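Local coordinates for protein NADP-dependent glyceraldehyde-3-phosphate dehydrogenase (Bacillus halodurans, PDB 3PRL) that probably oxidises glyceraldehyde 3-phosphate without phosphorylation, using NADP+ as the hydride acceptor, as a member of the aldehyde dehydrogenase family, at residues A61-V74 with A174-K186. Numbering follows the deposited sequence.
Sequences AQKIWKIRPIHERV and APALVTGNTVVFK
Arg73 and Trp65 together grip the last turn of helix 167-178, a clear case of side-chain donors serving carbonyls at a helix C-terminus. Arg73 can be followed outward. Its CB lies 3.9 Å from Val178 O, and CD lies over the rim of one face of the Trp65 indole while approaching Leu177 O. A bend at chi3 (-67°) then brings NE to Val178 O, donating at 3.1 Å from above the carbonyl plane. At the tip NH1 returns to its own segment, bonding Lys66 O at 2.6 Å, while Gly180 CA and Thr179 C lie over one guanidinium face. Replacing Arg73 by an alanine is likely to leave Val178 O and Lys66 O without these donors and to bare the indole face that CD covers, with a gap beside Gly180 and Thr179. Trp65, with CG anti to the backbone N (chi1 -179°), sends NE1 to Leu177 O at 2.6 Å, the acceptor lying near the indole plane; that oxygen also takes the Gly180 amide. Gly180 closes the helix in a Schellman motif with positive phi, and a CB there would press on Arg73 NH1. Val74 crosses Val178 at a slant, CG1 meeting CG2 at 3.7 Å, and Thr182 CG2 rests 3.4 Å from Gln62 CA, its hydroxyl bonded to Ala58 O. The contact thus joins the ends of helices 48-65 and 70-86, and the loop linking them, to the helix-to-strand turn of the nucleotide-binding domain. Strand 182-186 pairs there with 144-159 and 212-214, and helices 103-124 and 466-472 pack against Val178.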
ATOM      1  N   ALA D  61      27.161 -16.716  -8.075  1.00 37.21           N
ATOM      2  CA  ALA D  61      26.206 -16.273  -9.087  1.00 37.44           C
ATOM      3  C   ALA D  61      25.161 -15.296  -8.525  1.00 37.28           C
ATOM      4  O   ALA D  61      24.619 -14.479  -9.261  1.00 37.25           O
ATOM      5  CB  ALA D  61      25.542 -17.463  -9.734  1.00 37.24           C
ATOM      6  N   GLN D  62      24.882 -15.396  -7.227  1.00 37.68           N
ATOM      7  CA  GLN D  62      24.018 -14.431  -6.509  1.00 38.32           C
ATOM      8  C   GLN D  62      24.430 -12.975  -6.746  1.00 37.91           C
ATOM      9  O   GLN D  62      23.577 -12.094  -6.884  1.00 37.38           O
ATOM     10  CB  GLN D  62      23.998 -14.759  -4.999  1.00 39.37           C
ATOM     11  CG  GLN D  62      23.798 -13.569  -4.017  1.00 46.68           C
ATOM     12  CD  GLN D  62      22.343 -13.167  -3.846  1.00 38.48           C
ATOM     13  OE1 GLN D  62      22.041 -12.035  -3.468  1.00 45.68           O
ATOM     14  NE2 GLN D  62      21.434 -14.092  -4.130  1.00 45.69           N
ATOM     15  N   LYS D  63      25.735 -12.726  -6.805  1.00 38.24           N
ATOM     16  CA  LYS D  63      26.240 -11.354  -6.938  1.00 38.11           C
ATOM     17  C   LYS D  63      26.127 -10.822  -8.382  1.00 37.88           C
ATOM     18  O   LYS D  63      26.068  -9.606  -8.600  1.00 37.89           O
ATOM     19  CB  LYS D  63      27.674 -11.246  -6.394  1.00 39.13           C
ATOM     20  CG  LYS D  63      27.909 -12.042  -5.098  1.00 39.51           C
ATOM     21  CD  LYS D  63      29.212 -11.678  -4.402  1.00 39.57           C
ATOM     22  CE  LYS D  63      29.705 -12.808  -3.493  1.00 40.27           C
ATOM     23  NZ  LYS D  63      30.447 -13.879  -4.255  1.00 40.47           N
ATOM     24  N   ILE D  64      26.071 -11.728  -9.358  1.00 37.12           N
ATOM     25  CA  ILE D  64      25.851 -11.332 -10.761  1.00 36.86           C
ATOM     26  C   ILE D  64      24.342 -11.199 -11.037  1.00 35.11           C
ATOM     27  O   ILE D  64      23.873 -10.170 -11.525  1.00 34.98           O
ATOM     28  CB  ILE D  64      26.568 -12.306 -11.763  1.00 37.78           C
ATOM     29  CG1 ILE D  64      28.093 -12.096 -11.708  1.00 38.52           C
ATOM     30  CG2 ILE D  64      26.031 -12.147 -13.207  1.00 37.96           C
ATOM     31  CD1 ILE D  64      28.925 -13.358 -11.892  1.00 39.26           C
ATOM     32  N   TRP D  65      23.594 -12.236 -10.684  1.00 33.48           N
ATOM     33  CA  TRP D  65      22.144 -12.263 -10.853  1.00 32.07           C
ATOM     34  C   TRP D  65      21.400 -11.083 -10.198  1.00 32.21           C
ATOM     35  O   TRP D  65      20.555 -10.442 -10.843  1.00 32.13           O
ATOM     36  CB  TRP D  65      21.609 -13.583 -10.308  1.00 30.00           C
ATOM     37  CG  TRP D  65      20.149 -13.764 -10.439  1.00 29.16           C
ATOM     38  CD1 TRP D  65      19.242 -13.881  -9.418  1.00 28.57           C
ATOM     39  CD2 TRP D  65      19.407 -13.870 -11.657  1.00 29.43           C
ATOM     40  NE1 TRP D  65      17.978 -14.050  -9.930  1.00 28.25           N
ATOM     41  CE2 TRP D  65      18.050 -14.051 -11.302  1.00 28.67           C
ATOM     42  CE3 TRP D  65      19.755 -13.820 -13.013  1.00 29.95           C
ATOM     43  CZ2 TRP D  65      17.038 -14.172 -12.258  1.00 28.77           C
ATOM     44  CZ3 TRP D  65      18.748 -13.957 -13.967  1.00 30.12           C
ATOM     45  CH2 TRP D  65      17.410 -14.130 -13.588  1.00 29.33           C
ATOM     46  N   LYS D  66      21.722 -10.803  -8.932  1.00 32.15           N
ATOM     47  CA  LYS D  66      20.981  -9.816  -8.129  1.00 32.10           C
ATOM     48  C   LYS D  66      21.024  -8.408  -8.697  1.00 33.34           C
ATOM     49  O   LYS D  66      20.134  -7.594  -8.422  1.00 32.82           O
ATOM     50  CB  LYS D  66      21.485  -9.772  -6.680  1.00 31.48           C
ATOM     51  CG  LYS D  66      22.747  -8.957  -6.479  1.00 31.95           C
ATOM     52  CD  LYS D  66      23.093  -8.801  -5.016  1.00 31.71           C
ATOM     53  CE  LYS D  66      24.450  -8.125  -4.850  1.00 32.33           C
ATOM     54  NZ  LYS D  66      24.813  -7.957  -3.398  1.00 32.09           N
ATOM     55  N   ILE D  67      22.070  -8.122  -9.469  1.00 34.71           N
ATOM     56  CA  ILE D  67      22.233  -6.806 -10.036  1.00 35.73           C
ATOM     57  C   ILE D  67      21.653  -6.725 -11.448  1.00 36.37           C
ATOM     58  O   ILE D  67      21.692  -5.665 -12.067  1.00 37.08           O
ATOM     59  CB  ILE D  67      23.707  -6.301  -9.964  1.00 36.77           C
ATOM     60  CG1 ILE D  67      24.678  -7.312 -10.590  1.00 38.03           C
ATOM     61  CG2 ILE D  67      24.084  -5.986  -8.510  1.00 37.04           C
ATOM     62  CD1 ILE D  67      25.999  -6.707 -11.067  1.00 38.41           C
ATOM     63  N   ARG D  68      21.093  -7.825 -11.947  1.00 36.35           N
ATOM     64  CA  ARG D  68      20.394  -7.778 -13.237  1.00 37.20           C
ATOM     65  C   ARG D  68      19.117  -6.938 -13.149  1.00 36.54           C
ATOM     66  O   ARG D  68      18.349  -7.074 -12.185  1.00 36.01           O
ATOM     67  CB  ARG D  68      20.040  -9.173 -13.747  1.00 38.08           C
ATOM     68  CG  ARG D  68      21.223 -10.119 -13.873  1.00 39.71           C
ATOM     69  CD  ARG D  68      22.007  -9.873 -15.144  1.00 39.72           C
ATOM     70  NE  ARG D  68      21.281 -10.305 -16.339  1.00 40.90           N
ATOM     71  CZ  ARG D  68      21.088 -11.575 -16.685  1.00 40.15           C
ATOM     72  NH1 ARG D  68      21.554 -12.553 -15.921  1.00 40.83           N
ATOM     73  NH2 ARG D  68      20.427 -11.866 -17.802  1.00 41.27           N
ATOM     74  N   PRO D  69      18.883  -6.066 -14.154  1.00 36.40           N
ATOM     75  CA  PRO D  69      17.615  -5.325 -14.194  1.00 35.43           C
ATOM     76  C   PRO D  69      16.437  -6.272 -13.923  1.00 33.92           C
ATOM     77  O   PRO D  69      16.307  -7.306 -14.584  1.00 33.23           O
ATOM     78  CB  PRO D  69      17.570  -4.791 -15.633  1.00 36.24           C
ATOM     79  CG  PRO D  69      19.011  -4.618 -16.008  1.00 37.78           C
ATOM     80  CD  PRO D  69      19.778  -5.702 -15.274  1.00 36.93           C
ATOM     81  N   ILE D  70      15.613  -5.924 -12.935  1.00 32.93           N
ATOM     82  CA  ILE D  70      14.450  -6.736 -12.538  1.00 31.83           C
ATOM     83  C   ILE D  70      13.647  -7.282 -13.737  1.00 31.34           C
ATOM     84  O   ILE D  70      13.248  -8.458 -13.739  1.00 30.95           O
ATOM     85  CB  ILE D  70      13.551  -5.984 -11.491  1.00 31.37           C
ATOM     86  CG1 ILE D  70      12.205  -6.695 -11.262  1.00 32.77           C
ATOM     87  CG2 ILE D  70      13.341  -4.541 -11.884  1.00 33.37           C
ATOM     88  CD1 ILE D  70      12.235  -7.778 -10.162  1.00 30.52           C
ATOM     89  N   HIS D  71      13.436  -6.459 -14.762  1.00 31.51           N
ATOM     90  CA  HIS D  71      12.760  -6.954 -15.964  1.00 32.33           C
ATOM     91  C   HIS D  71      13.462  -8.184 -16.578  1.00 32.90           C
ATOM     92  O   HIS D  71      12.801  -9.069 -17.099  1.00 33.13           O
ATOM     93  CB  HIS D  71      12.455  -5.851 -16.998  1.00 32.67           C
ATOM     94  CG  HIS D  71      13.632  -5.423 -17.818  1.00 33.45           C
ATOM     95  ND1 HIS D  71      14.096  -6.149 -18.893  1.00 34.12           N
ATOM     96  CD2 HIS D  71      14.416  -4.321 -17.744  1.00 33.68           C
ATOM     97  CE1 HIS D  71      15.130  -5.530 -19.428  1.00 34.74           C
ATOM     98  NE2 HIS D  71      15.344  -4.417 -18.750  1.00 34.55           N
ATOM     99  N   GLU D  72      14.787  -8.246 -16.469  1.00 33.34           N
ATOM    100  CA  GLU D  72      15.555  -9.399 -16.958  1.00 34.74           C
ATOM    101  C   GLU D  72      15.336 -10.634 -16.082  1.00 34.75           C
ATOM    102  O   GLU D  72      15.383 -11.768 -16.575  1.00 35.11           O
ATOM    103  CB  GLU D  72      17.055  -9.083 -17.057  1.00 35.37           C
ATOM    104  CG  GLU D  72      17.437  -8.096 -18.185  1.00 36.75           C
ATOM    105  CD  GLU D  72      18.948  -7.870 -18.303  1.00 36.82           C
ATOM    106  OE1 GLU D  72      19.731  -8.790 -17.965  1.00 37.52           O
ATOM    107  OE2 GLU D  72      19.355  -6.769 -18.749  1.00 37.84           O
ATOM    108  N   ARG D  73      15.101 -10.419 -14.789  1.00 34.35           N
ATOM    109  CA  ARG D  73      14.780 -11.541 -13.913  1.00 34.05           C
ATOM    110  C   ARG D  73      13.381 -12.096 -14.203  1.00 33.60           C
ATOM    111  O   ARG D  73      13.190 -13.316 -14.171  1.00 33.53           O
ATOM    112  CB  ARG D  73      14.978 -11.172 -12.448  1.00 34.20           C
ATOM    113  CG  ARG D  73      16.444 -10.875 -12.101  1.00 34.57           C
ATOM    114  CD  ARG D  73      16.708 -10.901 -10.597  1.00 34.17           C
ATOM    115  NE  ARG D  73      16.029  -9.810  -9.903  1.00 33.59           N
ATOM    116  CZ  ARG D  73      16.629  -8.782  -9.311  1.00 33.73           C
ATOM    117  NH1 ARG D  73      17.951  -8.685  -9.289  1.00 33.99           N
ATOM    118  NH2 ARG D  73      15.894  -7.851  -8.727  1.00 33.08           N
ATOM    119  N   VAL D  74      12.418 -11.224 -14.532  1.00 32.90           N
ATOM    120  CA  VAL D  74      11.058 -11.699 -14.871  1.00 32.66           C
ATOM    121  C   VAL D  74      10.941 -12.382 -16.244  1.00 32.92           C
ATOM    122  O   VAL D  74      10.097 -13.265 -16.419  1.00 33.10           O
ATOM    123  CB  VAL D  74       9.951 -10.599 -14.758  1.00 32.27           C
ATOM    124  CG1 VAL D  74      10.181  -9.723 -13.546  1.00 33.48           C
ATOM    125  CG2 VAL D  74       9.870  -9.776 -16.027  1.00 34.52           C
ATOM    126  N   ALA D 174      10.540 -19.775  -7.970  1.00 23.44           N
ATOM    127  CA  ALA D 174      10.190 -18.542  -8.720  1.00 23.19           C
ATOM    128  C   ALA D 174      10.307 -17.261  -7.906  1.00 21.89           C
ATOM    129  O   ALA D 174      10.963 -16.331  -8.370  1.00 21.44           O
ATOM    130  CB  ALA D 174       8.799 -18.632  -9.369  1.00 23.93           C
ATOM    131  N   PRO D 175       9.650 -17.189  -6.712  1.00 20.79           N
ATOM    132  CA  PRO D 175       9.762 -15.910  -5.994  1.00 19.56           C
ATOM    133  C   PRO D 175      11.183 -15.621  -5.577  1.00 18.95           C
ATOM    134  O   PRO D 175      11.585 -14.456  -5.526  1.00 18.46           O
ATOM    135  CB  PRO D 175       8.882 -16.090  -4.744  1.00 19.73           C
ATOM    136  CG  PRO D 175       8.438 -17.582  -4.729  1.00 20.13           C
ATOM    137  CD  PRO D 175       8.598 -18.074  -6.145  1.00 20.23           C
ATOM    138  N   ALA D 176      11.929 -16.677  -5.268  1.00 18.73           N
ATOM    139  CA  ALA D 176      13.332 -16.561  -4.868  1.00 18.92           C
ATOM    140  C   ALA D 176      14.228 -15.940  -5.940  1.00 19.34           C
ATOM    141  O   ALA D 176      14.973 -14.990  -5.662  1.00 19.34           O
ATOM    142  CB  ALA D 176      13.879 -17.928  -4.402  1.00 18.90           C
ATOM    143  N   LEU D 177      14.145 -16.446  -7.168  1.00 19.80           N
ATOM    144  CA  LEU D 177      15.037 -15.972  -8.232  1.00 20.61           C
ATOM    145  C   LEU D 177      14.640 -14.598  -8.726  1.00 21.30           C
ATOM    146  O   LEU D 177      15.505 -13.765  -9.025  1.00 21.80           O
ATOM    147  CB  LEU D 177      15.029 -16.918  -9.429  1.00 20.15           C
ATOM    148  CG  LEU D 177      15.262 -18.427  -9.245  1.00 22.69           C
ATOM    149  CD1 LEU D 177      15.065 -19.099 -10.590  1.00 20.71           C
ATOM    150  CD2 LEU D 177      16.625 -18.750  -8.674  1.00 20.58           C
ATOM    151  N   VAL D 178      13.336 -14.362  -8.835  1.00 21.80           N
ATOM    152  CA  VAL D 178      12.884 -13.087  -9.390  1.00 22.70           C
ATOM    153  C   VAL D 178      13.177 -11.908  -8.465  1.00 22.45           C
ATOM    154  O   VAL D 178      13.264 -10.759  -8.927  1.00 22.61           O
ATOM    155  CB  VAL D 178      11.405 -13.102  -9.816  1.00 22.91           C
ATOM    156  CG1 VAL D 178      10.489 -12.980  -8.608  1.00 22.63           C
ATOM    157  CG2 VAL D 178      11.163 -11.979 -10.799  1.00 23.39           C
ATOM    158  N   THR D 179      13.353 -12.181  -7.172  1.00 22.41           N
ATOM    159  CA  THR D 179      13.690 -11.098  -6.226  1.00 21.95           C
ATOM    160  C   THR D 179      15.191 -11.020  -6.033  1.00 22.08           C
ATOM    161  O   THR D 179      15.683 -10.222  -5.223  1.00 22.37           O
ATOM    162  CB  THR D 179      13.010 -11.248  -4.853  1.00 21.50           C
ATOM    163  OG1 THR D 179      13.501 -12.415  -4.189  1.00 24.49           O
ATOM    164  CG2 THR D 179      11.485 -11.315  -4.989  1.00 24.13           C
ATOM    165  N   GLY D 180      15.919 -11.858  -6.764  1.00 21.91           N
ATOM    166  CA  GLY D 180      17.359 -11.702  -6.857  1.00 22.55           C
ATOM    167  C   GLY D 180      18.181 -12.586  -5.953  1.00 23.04           C
ATOM    168  O   GLY D 180      19.380 -12.360  -5.787  1.00 23.70           O
ATOM    169  N   ASN D 181      17.535 -13.596  -5.369  1.00 22.68           N
ATOM    170  CA  ASN D 181      18.218 -14.656  -4.608  1.00 21.62           C
ATOM    171  C   ASN D 181      18.685 -15.724  -5.590  1.00 22.03           C
ATOM    172  O   ASN D 181      18.299 -15.700  -6.742  1.00 21.07           O
ATOM    173  CB  ASN D 181      17.254 -15.288  -3.594  1.00 20.05           C
ATOM    174  CG  ASN D 181      16.737 -14.283  -2.566  1.00 22.25           C
ATOM    175  OD1 ASN D 181      17.398 -14.034  -1.560  1.00 19.53           O
ATOM    176  ND2 ASN D 181      15.543 -13.710  -2.815  1.00 19.14           N
ATOM    177  N   THR D 182      19.529 -16.648  -5.129  1.00 23.35           N
ATOM    178  CA  THR D 182      19.797 -17.879  -5.872  1.00 23.56           C
ATOM    179  C   THR D 182      19.224 -19.077  -5.098  1.00 23.52           C
ATOM    180  O   THR D 182      18.809 -18.934  -3.944  1.00 23.19           O
ATOM    181  CB  THR D 182      21.289 -18.037  -6.240  1.00 24.00           C
ATOM    182  OG1 THR D 182      22.094 -18.008  -5.053  1.00 23.09           O
ATOM    183  CG2 THR D 182      21.713 -16.904  -7.163  1.00 23.27           C
ATOM    184  N   VAL D 183      19.161 -20.238  -5.748  1.00 23.64           N
ATOM    185  CA  VAL D 183      18.498 -21.390  -5.154  1.00 22.68           C
ATOM    186  C   VAL D 183      19.356 -22.647  -5.110  1.00 23.39           C
ATOM    187  O   VAL D 183      19.987 -23.058  -6.100  1.00 24.86           O
ATOM    188  CB  VAL D 183      17.119 -21.686  -5.802  1.00 22.09           C
ATOM    189  CG1 VAL D 183      16.534 -22.960  -5.250  1.00 19.32           C
ATOM    190  CG2 VAL D 183      16.132 -20.545  -5.568  1.00 18.75           C
ATOM    191  N   VAL D 184      19.383 -23.249  -3.928  1.00 22.79           N
ATOM    192  CA  VAL D 184      19.733 -24.655  -3.801  1.00 22.67           C
ATOM    193  C   VAL D 184      18.418 -25.418  -3.664  1.00 21.88           C
ATOM    194  O   VAL D 184      17.668 -25.205  -2.708  1.00 21.22           O
ATOM    195  CB  VAL D 184      20.692 -24.894  -2.624  1.00 22.49           C
ATOM    196  CG1 VAL D 184      20.952 -26.376  -2.439  1.00 22.01           C
ATOM    197  CG2 VAL D 184      21.988 -24.188  -2.901  1.00 22.04           C
ATOM    198  N   PHE D 185      18.119 -26.242  -4.671  1.00 21.57           N
ATOM    199  CA  PHE D 185      16.870 -26.999  -4.766  1.00 21.43           C
ATOM    200  C   PHE D 185      17.055 -28.471  -4.376  1.00 23.16           C
ATOM    201  O   PHE D 185      17.810 -29.207  -5.027  1.00 23.73           O
ATOM    202  CB  PHE D 185      16.302 -26.918  -6.189  1.00 20.43           C
ATOM    203  CG  PHE D 185      15.016 -27.727  -6.405  1.00 19.07           C
ATOM    204  CD1 PHE D 185      14.020 -27.778  -5.418  1.00 19.74           C
ATOM    205  CD2 PHE D 185      14.798 -28.415  -7.605  1.00 20.58           C
ATOM    206  CE1 PHE D 185      12.852 -28.512  -5.592  1.00 18.51           C
ATOM    207  CE2 PHE D 185      13.613 -29.143  -7.802  1.00 19.37           C
ATOM    208  CZ  PHE D 185      12.637 -29.193  -6.794  1.00 20.00           C
ATOM    209  N   LYS D 186      16.358 -28.888  -3.323  1.00 23.98           N
ATOM    210  CA  LYS D 186      16.320 -30.314  -2.918  1.00 25.23           C
ATOM    211  C   LYS D 186      14.912 -30.896  -3.011  1.00 23.75           C
ATOM    212  O   LYS D 186      14.115 -30.695  -2.098  1.00 22.36           O
ATOM    213  CB  LYS D 186      16.890 -30.508  -1.496  1.00 26.58           C
ATOM    214  CG  LYS D 186      16.893 -31.986  -0.963  1.00 30.02           C
ATOM    215  CD  LYS D 186      17.274 -33.008  -2.049  1.00 27.90           C
ATOM    216  CE  LYS D 186      16.678 -34.394  -1.809  1.00 30.88           C
ATOM    217  NZ  LYS D 186      16.424 -35.114  -3.107  1.00 28.66           N
TER